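Local coordinates for putative polyprenyl synthetase (Streptomyces coelicolor, PDB 3NF2), which probably catalyses the elongation of isoprenoid diphosphates as a magnesium-dependent prenyltransferase of the FPP/GGPP synthase family, at residues Asp25-Pro30 / Asp123-Leu128; Thr33-His38 / Ile119-Ala124; Val63-Val68 / Asp207-Tyr212; Ile314-Leu319 / Ala334-Val339. One frame throughout, in Å; residues are numbered along the deposited sequence.

Overall arrangement
One mainly helical fold supplies four cases of small, largely apolar contacts between its elements. Contacts 1 and 2 are neighbours, their centres about 7 Å apart, and both load helix 115-134, the first from a loop and the second from helix 31-38; Leu27 CD1 and Ala35 CB join them at 4.3 Å. Both are buried, and both border the second subunit. The centres of contacts 3 and 4 are about 11 Å apart, and the two touch through Tyr212 and Leu64, well away from the first pair. Contact 3 is buried and slips a serine hydroxyl among the hydrocarbon, whereas contact 4 is only partly buried and ends at an exposed carboxylate.

Contact 1 (Asp25-Pro30 / Asp123-Leu128); sequences DRLAPP and DALFAL
In the all-alpha isoprenoid synthase fold, the loop joining helix 5-25 to helix 31-38 turns Leu27 onto helix 115-134, where it meets Ala124, Leu125 and Leu128. One leucine side chain serves three residues of the helix. CD2 of Leu27 lies 4.1 Å from Ala124 CB and 4.3 Å from Leu128 CD2, so this one methyl touches two residues a helical turn apart. The other branch works separately: CD1 of Leu27 comes within 4.3 Å of Leu125 CD2. Leu125 leaves its helix off to one side, yet the end of its side chain reaches back to the leucine. On the Leu27 side, CG stands anti to the carbonyl carbon (chi1 -65°), which carries the isobutyl group straight across to the helix. The backbones stay well apart, with Leu27 CA and Ala124 CA 8.0 Å from each other, and the contact across this interval is made by side chains. Further along the loop a cis peptide bond precedes Pro30, which occupies the N-cap position of helix 31-38. The patch is closed in by other elements: Leu125 also packs on Leu85 and Leu92 of helix 77-98, Leu128 on Ala23 of helix 5-25, and Ala124 on Ile156 of the second subunit, so that the loop leucine covers one side of a helix that the partner chain borders as well.

Contact 2 (Thr33-His38 / Ile119-Ala124); sequences TVAAYH and ILVGDA
Val121 meets Val34 and Ala35 where helix 31-38 packs on helix 115-134, and the turns around it show how neighbouring positions divide the labour. At the start, the carbonyl of Ile119 accepts from both Asp123 N and His93 NE2 of the same chain. Leu120 turns instead to Met31 and to Gln159 of the second subunit. Val121 then splits its two methyls between two partners: CG1, anti to the backbone N (chi1 179°), lies 3.7 Å from Ala35 CB, while CG2 lies 3.7 Å from Val34 CG1 and 3.9 Å from Val34 CB. The two valines cross obliquely, and Ala35 CA and Val121 CA are 6.4 Å apart, a closeness consistent with the small alanine. Replacing Val121 by alanine removes both methyls and is likely to leave a gap against Val34 and Ala35. Past Gly122, Asp123 OD2 is hydrogen-bonded to His93 ND1 of the second subunit, and Ala124 packs on Met31. The chemistry is therefore divided by helix face: between segments 33-38 and 119-124 the contact is apolar packing, without directional bonds, while the polar link of Asp123 belongs to the dimer interface.

Contact 3 (Val63-Val68 / Asp207-Tyr212); sequences VLSAEV and DTLEKY
Leu209 holds CG beside its backbone N (chi1 -70°) and carries its two methyls to Ser65 and Val68, the latter turned so that CG1 is anti to its own N (chi1 169°) and CG2 is left to make the contact. This is helix-on-helix packing in the alpha-helical bundle of the polyprenyl synthetase fold, between helix 203-230 and the last turn of helix 57-67 with Val68 just beyond it. Across these segments the leucine carries both approaches: its CD2 lies 4.2 Å from Val68 CG2, a purely apolar meeting, and its CD1 lies 4.5 Å from Ser65 OG. That second approach is loose and carries no bond. The serine hydroxyl is engaged elsewhere, donating to Ser192 O and accepting from Ala196 N on helix 173-198, so a buried polar atom is gripped twice, which probably makes its place beside a methyl tolerable. Leu209 itself packs on Ser193 and Ala196, so helix 203-230 meets helix 173-198 beside the serine's bonds. The backbones keep their distance, 8.2 Å between Ser65 CA and Leu209 CA. Val68 packs also on Phe332 of helix 326-339, against whose ring that of Tyr212 stands at about 85°. Within the helical segment 207-212, the carbonyl oxygen Leu209 O lies in the plane of the Tyr212 ring, at its edge.

Contact 4 (Ile314-Leu319 / Ala334-Val339); sequences IAIEAL and ALADFV
Ile316 and Ala336 mark the nearest approach of two helical segments that run in broadly opposite directions, with 7.3 Å between their CA atoms. The pair is a helical hairpin: helix 300-319 and helix 326-339 follow each other in the chain through a short connection, and pack at the C-terminal end of an alpha-helical isoprenoid synthase fold. The segment 334-339 keeps regular helical bonding, Phe338 N to Ala334 O and Val339 N to Leu335 O. In 314-319 Ala315 O accepts from both Ala318 N, at 2.9 Å, and Leu319 N, at 3.3 Å.

The side-chain contact rests on Ile316. Its CG1 and CD1 each lie 3.9 Å from Ala336 CB, so the longer branch passes over the alanine methyl instead of meeting it end on. The small size of the methyl probably admits the branch between the helices. Beyond it, CD1 reaches Asp337, whose side chain crosses that of the isoleucine at about a right angle. The carboxylate is turned this way because CG stands anti to the carbonyl carbon (chi1 -51°), bringing the end of the group back toward the isoleucine although the side chain sets out in another direction. Its OD1 is hydrogen-bonded to His312 NE2, about one turn before Ile316, so the two helices are joined by a polar link as well as by packing. Ile316 also rests on Thr333. Beside the exposed aspartate, Ile316 CD1 stops 3.7 Å from Asp337 OD1, the same oxygen that the histidine holds.

Contact 1 (Asp25-Pro30 / Asp123-Leu128)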
loop_
_atom_site.group_PDB
_atom_site.type_symbol
_atom_site.label_atom_id
_atom_site.label_comp_id
_atom_site.label_asym_id
_atom_site.label_seq_id
_atom_site.Cartn_x
_atom_site.Cartn_y
_atom_site.Cartn_z
ATOM N N ASP A 25 11.950 12.659 -4.427
ATOM C CA ASP A 25 12.969 12.676 -5.485
ATOM C C ASP A 25 13.945 11.480 -5.408
ATOM O O ASP A 25 14.576 11.120 -6.405
ATOM C CB ASP A 25 13.727 14.020 -5.475
ATOM C CG ASP A 25 12.851 15.210 -5.923
ATOM O OD1 ASP A 25 13.379 16.333 -6.022
ATOM O OD2 ASP A 25 11.639 15.038 -6.182
ATOM N N ARG A 26 14.042 10.867 -4.227
ATOM C CA ARG A 26 14.924 9.722 -3.982
ATOM C C ARG A 26 14.343 8.366 -4.407
ATOM O O ARG A 26 15.031 7.356 -4.341
ATOM C CB ARG A 26 15.297 9.666 -2.503
ATOM C CG ARG A 26 16.283 10.731 -2.061
ATOM C CD ARG A 26 17.679 10.169 -1.896
ATOM N NE ARG A 26 17.798 9.378 -0.672
ATOM C CZ ARG A 26 18.758 8.487 -0.440
ATOM N NH1 ARG A 26 19.695 8.255 -1.352
ATOM N NH2 ARG A 26 18.777 7.821 0.707
ATOM N N LEU A 27 13.078 8.338 -4.818
ATOM C CA LEU A 27 12.440 7.102 -5.288
ATOM C C LEU A 27 13.019 6.634 -6.624
ATOM O O LEU A 27 13.346 7.440 -7.493
ATOM C CB LEU A 27 10.929 7.297 -5.450
ATOM C CG LEU A 27 9.971 7.585 -4.294
ATOM C CD1 LEU A 27 8.625 7.982 -4.898
ATOM C CD2 LEU A 27 9.797 6.393 -3.373
ATOM N N ALA A 28 13.119 5.322 -6.784
ATOM C CA ALA A 28 13.656 4.723 -8.000
ATOM C C ALA A 28 12.802 5.097 -9.228
ATOM O O ALA A 28 11.575 5.088 -9.146
ATOM C CB ALA A 28 13.738 3.208 -7.833
ATOM N N PRO A 29 13.452 5.477 -10.349
ATOM C CA PRO A 29 12.763 5.778 -11.622
ATOM C C PRO A 29 11.846 4.644 -12.106
ATOM O O PRO A 29 12.219 3.475 -11.995
ATOM C CB PRO A 29 13.927 5.971 -12.592
ATOM C CG PRO A 29 15.003 6.570 -11.726
ATOM C CD PRO A 29 14.883 5.837 -10.406
ATOM N N PRO A 30 10.648 4.972 -12.640
ATOM C CA PRO A 30 10.078 6.297 -12.923
ATOM C C PRO A 30 9.283 6.910 -11.764
ATOM O O PRO A 30 8.664 7.964 -11.943
ATOM C CB PRO A 30 9.111 5.998 -14.067
ATOM C CG PRO A 30 8.584 4.631 -13.735
ATOM C CD PRO A 30 9.711 3.896 -13.025
ATOM N N ASP A 123 1.753 2.766 -3.677
ATOM C CA ASP A 123 2.417 1.830 -2.753
ATOM C C ASP A 123 3.743 2.362 -2.207
ATOM O O ASP A 123 4.076 2.143 -1.045
ATOM C CB ASP A 123 2.687 0.484 -3.432
ATOM C CG ASP A 123 1.428 -0.299 -3.696
ATOM O OD1 ASP A 123 0.398 -0.012 -3.059
ATOM O OD2 ASP A 123 1.465 -1.216 -4.541
ATOM N N ALA A 124 4.502 3.029 -3.072
ATOM C CA ALA A 124 5.818 3.510 -2.729
ATOM C C ALA A 124 5.731 4.612 -1.685
ATOM O O ALA A 124 6.545 4.651 -0.777
ATOM C CB ALA A 124 6.534 4.005 -3.965
ATOM N N LEU A 125 4.730 5.484 -1.814
ATOM C CA LEU A 125 4.509 6.565 -0.851
ATOM C C LEU A 125 4.094 6.034 0.518
ATOM O O LEU A 125 4.536 6.545 1.549
ATOM C CB LEU A 125 3.475 7.572 -1.372
ATOM C CG LEU A 125 3.789 8.446 -2.602
ATOM C CD1 LEU A 125 2.702 9.505 -2.784
ATOM C CD2 LEU A 125 5.156 9.113 -2.553
ATOM N N PHE A 126 3.259 4.996 0.519
ATOM C CA PHE A 126 2.807 4.367 1.752
ATOM C C PHE A 126 3.960 3.647 2.465
ATOM O O PHE A 126 4.078 3.721 3.693
ATOM C CB PHE A 126 1.615 3.431 1.482
ATOM C CG PHE A 126 1.013 2.809 2.729
ATOM C CD1 PHE A 126 0.986 3.485 3.952
ATOM C CD2 PHE A 126 0.424 1.561 2.663
ATOM C CE1 PHE A 126 0.433 2.893 5.092
ATOM C CE2 PHE A 126 -0.135 0.961 3.798
ATOM C CZ PHE A 126 -0.126 1.634 5.013
ATOM N N ALA A 127 4.822 2.979 1.707
ATOM C CA ALA A 127 6.011 2.370 2.311
ATOM C C ALA A 127 7.026 3.425 2.796
ATOM O O ALA A 127 7.662 3.248 3.844
ATOM C CB ALA A 127 6.660 1.388 1.361
ATOM N N LEU A 128 7.155 4.521 2.046
ATOM C CA LEU A 128 8.057 5.615 2.427
ATOM C C LEU A 128 7.646 6.318 3.728
ATOM O O LEU A 128 8.496 6.813 4.470
ATOM C CB LEU A 128 8.177 6.637 1.281
ATOM C CG LEU A 128 9.211 7.758 1.398
ATOM C CD1 LEU A 128 10.665 7.247 1.595
ATOM C CD2 LEU A 128 9.126 8.652 0.193
#

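Contact 2 (Thr33-His38 / Ile119-Ala124)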
loop_
_atom_site.group_PDB
_atom_site.type_symbol
_atom_site.label_atom_id
_atom_site.label_comp_id
_atom_site.label_asym_id
_atom_site.label_seq_id
_atom_site.Cartn_x
_atom_site.Cartn_y
_atom_site.Cartn_z
ATOM N N THR A 33 9.541 10.756 -10.834
ATOM C CA THR A 33 8.925 11.704 -11.762
ATOM C C THR A 33 7.407 11.605 -11.749
ATOM O O THR A 33 6.712 12.620 -11.810
ATOM C CB THR A 33 9.470 11.583 -13.221
ATOM O OG1 THR A 33 9.272 10.252 -13.726
ATOM C CG2 THR A 33 10.956 11.934 -13.271
ATOM N N VAL A 34 6.894 10.386 -11.658
ATOM C CA VAL A 34 5.448 10.173 -11.624
ATOM C C VAL A 34 4.826 10.768 -10.352
ATOM O O VAL A 34 3.746 11.376 -10.406
ATOM C CB VAL A 34 5.105 8.678 -11.795
ATOM C CG1 VAL A 34 3.627 8.426 -11.587
ATOM C CG2 VAL A 34 5.521 8.208 -13.182
ATOM N N ALA A 35 5.525 10.607 -9.224
ATOM C CA ALA A 35 5.151 11.273 -7.979
ATOM C C ALA A 35 5.226 12.787 -8.119
ATOM O O ALA A 35 4.333 13.479 -7.653
ATOM C CB ALA A 35 6.027 10.818 -6.821
ATOM N N ALA A 36 6.291 13.288 -8.750
ATOM C CA ALA A 36 6.447 14.731 -8.998
ATOM C C ALA A 36 5.272 15.276 -9.797
ATOM O O ALA A 36 4.803 16.382 -9.531
ATOM C CB ALA A 36 7.774 15.043 -9.714
ATOM N N TYR A 37 4.796 14.493 -10.767
ATOM C CA TYR A 37 3.605 14.871 -11.501
ATOM C C TYR A 37 2.414 14.926 -10.556
ATOM O O TYR A 37 1.677 15.906 -10.566
ATOM C CB TYR A 37 3.298 13.939 -12.677
ATOM C CG TYR A 37 1.976 14.305 -13.308
ATOM C CD1 TYR A 37 1.881 15.405 -14.162
ATOM C CD2 TYR A 37 0.805 13.600 -13.000
ATOM C CE1 TYR A 37 0.666 15.778 -14.720
ATOM C CE2 TYR A 37 -0.418 13.966 -13.551
ATOM C CZ TYR A 37 -0.475 15.060 -14.409
ATOM O OH TYR A 37 -1.667 15.438 -14.971
ATOM N N HIS A 38 2.240 13.888 -9.737
ATOM C CA HIS A 38 1.150 13.872 -8.762
ATOM C C HIS A 38 1.158 15.118 -7.876
ATOM O O HIS A 38 0.116 15.695 -7.592
ATOM C CB HIS A 38 1.207 12.639 -7.856
ATOM C CG HIS A 38 0.242 12.715 -6.715
ATOM N ND1 HIS A 38 -1.124 12.688 -6.902
ATOM C CD2 HIS A 38 0.440 12.889 -5.386
ATOM C CE1 HIS A 38 -1.727 12.807 -5.732
ATOM N NE2 HIS A 38 -0.801 12.929 -4.796
ATOM N N ILE A 119 -0.809 2.786 -9.118
ATOM C CA ILE A 119 -0.772 1.758 -8.070
ATOM C C ILE A 119 0.601 1.687 -7.421
ATOM O O ILE A 119 0.718 1.635 -6.202
ATOM C CB ILE A 119 -1.151 0.365 -8.621
ATOM C CG1 ILE A 119 -2.590 0.375 -9.122
ATOM C CG2 ILE A 119 -1.006 -0.711 -7.541
ATOM C CD1 ILE A 119 -2.879 -0.644 -10.218
ATOM N N LEU A 120 1.629 1.716 -8.260
ATOM C CA LEU A 120 3.013 1.541 -7.847
ATOM C C LEU A 120 3.502 2.706 -6.986
ATOM O O LEU A 120 3.982 2.507 -5.866
ATOM C CB LEU A 120 3.874 1.421 -9.094
ATOM C CG LEU A 120 5.367 1.150 -8.968
ATOM C CD1 LEU A 120 5.620 -0.294 -8.570
ATOM C CD2 LEU A 120 6.067 1.504 -10.282
ATOM N N VAL A 121 3.361 3.919 -7.510
ATOM C CA VAL A 121 3.767 5.114 -6.772
ATOM C C VAL A 121 2.946 5.284 -5.480
ATOM O O VAL A 121 3.486 5.619 -4.431
ATOM C CB VAL A 121 3.743 6.365 -7.680
ATOM C CG1 VAL A 121 4.148 7.597 -6.901
ATOM C CG2 VAL A 121 4.714 6.171 -8.851
ATOM N N GLY A 122 1.653 5.004 -5.553
ATOM C CA GLY A 122 0.828 4.912 -4.352
ATOM C C GLY A 122 1.441 4.013 -3.297
ATOM O O GLY A 122 1.653 4.455 -2.149
ATOM N N ASP A 123 1.753 2.766 -3.677
ATOM C CA ASP A 123 2.417 1.830 -2.753
ATOM C C ASP A 123 3.743 2.362 -2.207
ATOM O O ASP A 123 4.076 2.143 -1.045
ATOM C CB ASP A 123 2.687 0.484 -3.432
ATOM C CG ASP A 123 1.428 -0.299 -3.696
ATOM O OD1 ASP A 123 0.398 -0.012 -3.059
ATOM O OD2 ASP A 123 1.465 -1.216 -4.541
ATOM N N ALA A 124 4.502 3.029 -3.072
ATOM C CA ALA A 124 5.818 3.510 -2.729
ATOM C C ALA A 124 5.731 4.612 -1.685
ATOM O O ALA A 124 6.545 4.651 -0.777
ATOM C CB ALA A 124 6.534 4.005 -3.965
#

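Contact 3 (Val63-Val68 / Asp207-Tyr212)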
loop_
_atom_site.group_PDB
_atom_site.type_symbol
_atom_site.label_atom_id
_atom_site.label_comp_id
_atom_site.label_asym_id
_atom_site.label_seq_id
_atom_site.Cartn_x
_atom_site.Cartn_y
_atom_site.Cartn_z
ATOM N N VAL A 63 3.196 19.635 13.583
ATOM C CA VAL A 63 4.273 20.408 14.212
ATOM C C VAL A 63 3.786 21.010 15.526
ATOM O O VAL A 63 4.532 21.028 16.505
ATOM C CB VAL A 63 4.957 21.463 13.269
ATOM C CG1 VAL A 63 5.649 20.772 12.100
ATOM C CG2 VAL A 63 3.986 22.514 12.753
ATOM N N LEU A 64 2.525 21.454 15.548
ATOM C CA LEU A 64 1.847 21.871 16.778
ATOM C C LEU A 64 1.797 20.760 17.826
ATOM O O LEU A 64 2.011 21.009 19.011
ATOM C CB LEU A 64 0.419 22.331 16.481
ATOM C CG LEU A 64 0.036 23.800 16.622
ATOM C CD1 LEU A 64 0.415 24.592 15.387
ATOM C CD2 LEU A 64 -1.456 23.886 16.859
ATOM N N SER A 65 1.514 19.540 17.371
ATOM C CA SER A 65 1.398 18.374 18.240
ATOM C C SER A 65 2.665 18.126 19.053
ATOM O O SER A 65 2.587 17.726 20.208
ATOM C CB SER A 65 1.058 17.130 17.417
ATOM O OG SER A 65 0.726 16.034 18.255
ATOM N N ALA A 66 3.821 18.376 18.440
ATOM C CA ALA A 66 5.113 18.208 19.098
ATOM C C ALA A 66 5.314 19.197 20.250
ATOM O O ALA A 66 5.855 18.833 21.303
ATOM C CB ALA A 66 6.245 18.309 18.076
ATOM N N GLU A 67 4.843 20.427 20.054
ATOM C CA GLU A 67 4.942 21.495 21.062
ATOM C C GLU A 67 4.194 21.238 22.370
ATOM O O GLU A 67 4.527 21.836 23.390
ATOM C CB GLU A 67 4.466 22.817 20.475
ATOM C CG GLU A 67 5.334 23.328 19.357
ATOM C CD GLU A 67 4.765 24.561 18.718
ATOM O OE1 GLU A 67 5.408 25.624 18.812
ATOM O OE2 GLU A 67 3.669 24.476 18.131
ATOM N N VAL A 68 3.187 20.362 22.323
ATOM C CA VAL A 68 2.418 19.913 23.494
ATOM C C VAL A 68 3.322 19.356 24.610
ATOM O O VAL A 68 3.096 19.620 25.797
ATOM C CB VAL A 68 1.330 18.869 23.071
ATOM C CG1 VAL A 68 0.676 18.158 24.268
ATOM C CG2 VAL A 68 0.265 19.540 22.225
ATOM N N ASP A 207 -4.084 9.756 22.952
ATOM C CA ASP A 207 -5.415 9.360 22.575
ATOM C C ASP A 207 -6.298 10.548 22.623
ATOM O O ASP A 207 -7.200 10.668 21.834
ATOM C CB ASP A 207 -5.990 8.395 23.574
ATOM C CG ASP A 207 -5.231 7.160 23.661
ATOM O OD1 ASP A 207 -4.214 7.052 22.993
ATOM O OD2 ASP A 207 -5.650 6.273 24.391
ATOM N N THR A 208 -6.097 11.387 23.606
ATOM C CA THR A 208 -6.948 12.525 23.760
ATOM C C THR A 208 -6.798 13.488 22.620
ATOM O O THR A 208 -7.740 14.021 22.122
ATOM C CB THR A 208 -6.759 13.163 25.123
ATOM O OG1 THR A 208 -7.174 12.227 26.115
ATOM C CG2 THR A 208 -7.572 14.386 25.252
ATOM N N LEU A 209 -5.584 13.690 22.194
ATOM C CA LEU A 209 -5.300 14.562 21.047
ATOM C C LEU A 209 -5.875 13.977 19.766
ATOM O O LEU A 209 -6.254 14.704 18.860
ATOM C CB LEU A 209 -3.792 14.764 20.874
ATOM C CG LEU A 209 -3.033 15.597 21.908
ATOM C CD1 LEU A 209 -1.603 15.116 21.961
ATOM C CD2 LEU A 209 -3.087 17.077 21.568
ATOM N N GLU A 210 -5.916 12.652 19.715
ATOM C CA GLU A 210 -6.570 11.895 18.662
ATOM C C GLU A 210 -8.075 12.194 18.635
ATOM O O GLU A 210 -8.649 12.442 17.570
ATOM C CB GLU A 210 -6.305 10.412 18.911
ATOM C CG GLU A 210 -6.564 9.473 17.770
ATOM C CD GLU A 210 -6.001 8.092 18.039
ATOM O OE1 GLU A 210 -6.782 7.191 18.421
ATOM O OE2 GLU A 210 -4.771 7.915 17.883
ATOM N N LYS A 211 -8.702 12.206 19.813
ATOM C CA LYS A 211 -10.124 12.547 19.939
ATOM C C LYS A 211 -10.420 13.979 19.471
ATOM O O LYS A 211 -11.424 14.228 18.805
ATOM C CB LYS A 211 -10.616 12.307 21.367
ATOM C CG LYS A 211 -10.824 10.820 21.681
ATOM C CD LYS A 211 -10.825 10.513 23.182
ATOM C CE LYS A 211 -11.019 9.015 23.432
ATOM N NZ LYS A 211 -10.562 8.575 24.785
ATOM N N TYR A 212 -9.519 14.902 19.787
ATOM C CA TYR A 212 -9.601 16.251 19.258
ATOM C C TYR A 212 -9.556 16.247 17.728
ATOM O O TYR A 212 -10.366 16.908 17.073
ATOM C CB TYR A 212 -8.471 17.117 19.838
ATOM C CG TYR A 212 -8.118 18.312 18.984
ATOM C CD1 TYR A 212 -7.069 18.252 18.068
ATOM C CD2 TYR A 212 -8.838 19.497 19.083
ATOM C CE1 TYR A 212 -6.762 19.341 17.255
ATOM C CE2 TYR A 212 -8.527 20.604 18.284
ATOM C CZ TYR A 212 -7.484 20.521 17.376
ATOM O OH TYR A 212 -7.165 21.613 16.578
#

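Contact 4 (Ile314-Leu319 / Ala334-Val339)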
loop_
_atom_site.group_PDB
_atom_site.type_symbol
_atom_site.label_atom_id
_atom_site.label_comp_id
_atom_site.label_asym_id
_atom_site.label_seq_id
_atom_site.Cartn_x
_atom_site.Cartn_y
_atom_site.Cartn_z
ATOM N N ILE A 314 -17.060 19.227 20.489
ATOM C CA ILE A 314 -16.480 17.981 21.032
ATOM C C ILE A 314 -14.947 17.949 20.899
ATOM O O ILE A 314 -14.241 17.479 21.811
ATOM C CB ILE A 314 -17.113 16.720 20.392
ATOM C CG1 ILE A 314 -18.631 16.740 20.607
ATOM C CG2 ILE A 314 -16.512 15.416 20.982
ATOM C CD1 ILE A 314 -19.424 15.936 19.587
ATOM N N ALA A 315 -14.446 18.472 19.777
ATOM C CA ALA A 315 -13.003 18.589 19.546
ATOM C C ALA A 315 -12.345 19.533 20.561
ATOM O O ALA A 315 -11.449 19.126 21.295
ATOM C CB ALA A 315 -12.719 19.053 18.120
ATOM N N ILE A 316 -12.823 20.776 20.601
ATOM C CA ILE A 316 -12.287 21.828 21.469
ATOM C C ILE A 316 -12.442 21.495 22.954
ATOM O O ILE A 316 -11.571 21.815 23.766
ATOM C CB ILE A 316 -12.869 23.220 21.074
ATOM C CG1 ILE A 316 -11.986 23.835 19.980
ATOM C CG2 ILE A 316 -13.027 24.152 22.287
ATOM C CD1 ILE A 316 -12.210 25.320 19.714
ATOM N N GLU A 317 -13.519 20.794 23.288
ATOM C CA GLU A 317 -13.728 20.305 24.645
ATOM C C GLU A 317 -12.858 19.079 24.995
ATOM O O GLU A 317 -12.661 18.772 26.173
ATOM C CB GLU A 317 -15.241 20.142 24.917
ATOM C CG GLU A 317 -15.761 18.873 25.587
ATOM C CD GLU A 317 -17.299 18.824 25.607
ATOM O OE1 GLU A 317 -17.941 19.894 25.487
ATOM O OE2 GLU A 317 -17.871 17.718 25.742
ATOM N N ALA A 318 -12.298 18.409 23.988
ATOM C CA ALA A 318 -11.308 17.349 24.248
ATOM C C ALA A 318 -9.920 17.926 24.574
ATOM O O ALA A 318 -9.175 17.336 25.354
ATOM C CB ALA A 318 -11.230 16.360 23.093
ATOM N N LEU A 319 -9.584 19.074 23.979
ATOM C CA LEU A 319 -8.347 19.804 24.294
ATOM C C LEU A 319 -8.241 20.195 25.761
ATOM O O LEU A 319 -7.143 20.212 26.318
ATOM C CB LEU A 319 -8.249 21.092 23.482
ATOM C CG LEU A 319 -7.638 21.139 22.087
ATOM C CD1 LEU A 319 -7.797 22.546 21.545
ATOM C CD2 LEU A 319 -6.176 20.719 22.078
ATOM N N ALA A 334 -7.456 27.736 17.540
ATOM C CA ALA A 334 -7.622 28.623 16.390
ATOM C C ALA A 334 -7.708 27.892 15.051
ATOM O O ALA A 334 -8.358 28.376 14.119
ATOM C CB ALA A 334 -6.514 29.668 16.354
ATOM N N LEU A 335 -7.038 26.744 14.949
ATOM C CA LEU A 335 -7.143 25.893 13.761
ATOM C C LEU A 335 -8.555 25.338 13.641
ATOM O O LEU A 335 -9.130 25.311 12.548
ATOM C CB LEU A 335 -6.130 24.750 13.810
ATOM C CG LEU A 335 -4.684 25.126 13.478
ATOM C CD1 LEU A 335 -3.744 24.034 13.923
ATOM C CD2 LEU A 335 -4.493 25.422 11.991
ATOM N N ALA A 336 -9.106 24.933 14.785
ATOM C CA ALA A 336 -10.474 24.432 14.880
ATOM C C ALA A 336 -11.517 25.439 14.394
ATOM O O ALA A 336 -12.503 25.054 13.766
ATOM C CB ALA A 336 -10.778 23.972 16.298
ATOM N N ASP A 337 -11.292 26.723 14.661
ATOM C CA ASP A 337 -12.184 27.761 14.155
ATOM C C ASP A 337 -11.975 28.006 12.662
ATOM O O ASP A 337 -12.933 28.303 11.954
ATOM C CB ASP A 337 -12.036 29.068 14.943
ATOM C CG ASP A 337 -12.140 28.868 16.455
ATOM O OD1 ASP A 337 -12.517 27.765 16.914
ATOM O OD2 ASP A 337 -11.834 29.828 17.193
ATOM N N PHE A 338 -10.733 27.878 12.187
ATOM C CA PHE A 338 -10.428 28.046 10.755
ATOM C C PHE A 338 -11.113 26.976 9.910
ATOM O O PHE A 338 -11.531 27.233 8.777
ATOM C CB PHE A 338 -8.914 28.026 10.485
ATOM C CG PHE A 338 -8.557 28.089 9.011
ATOM C CD1 PHE A 338 -8.246 26.928 8.299
ATOM C CD2 PHE A 338 -8.549 29.307 8.334
ATOM C CE1 PHE A 338 -7.929 26.981 6.938
ATOM C CE2 PHE A 338 -8.227 29.370 6.973
ATOM C CZ PHE A 338 -7.919 28.204 6.275
ATOM N N VAL A 339 -11.212 25.779 10.483
ATOM C CA VAL A 339 -11.819 24.623 9.834
ATOM C C VAL A 339 -13.293 24.851 9.447
ATOM O O VAL A 339 -13.750 24.338 8.420
ATOM C CB VAL A 339 -11.582 23.350 10.690
ATOM C CG1 VAL A 339 -12.820 22.466 10.771
ATOM C CG2 VAL A 339 -10.382 22.573 10.146
#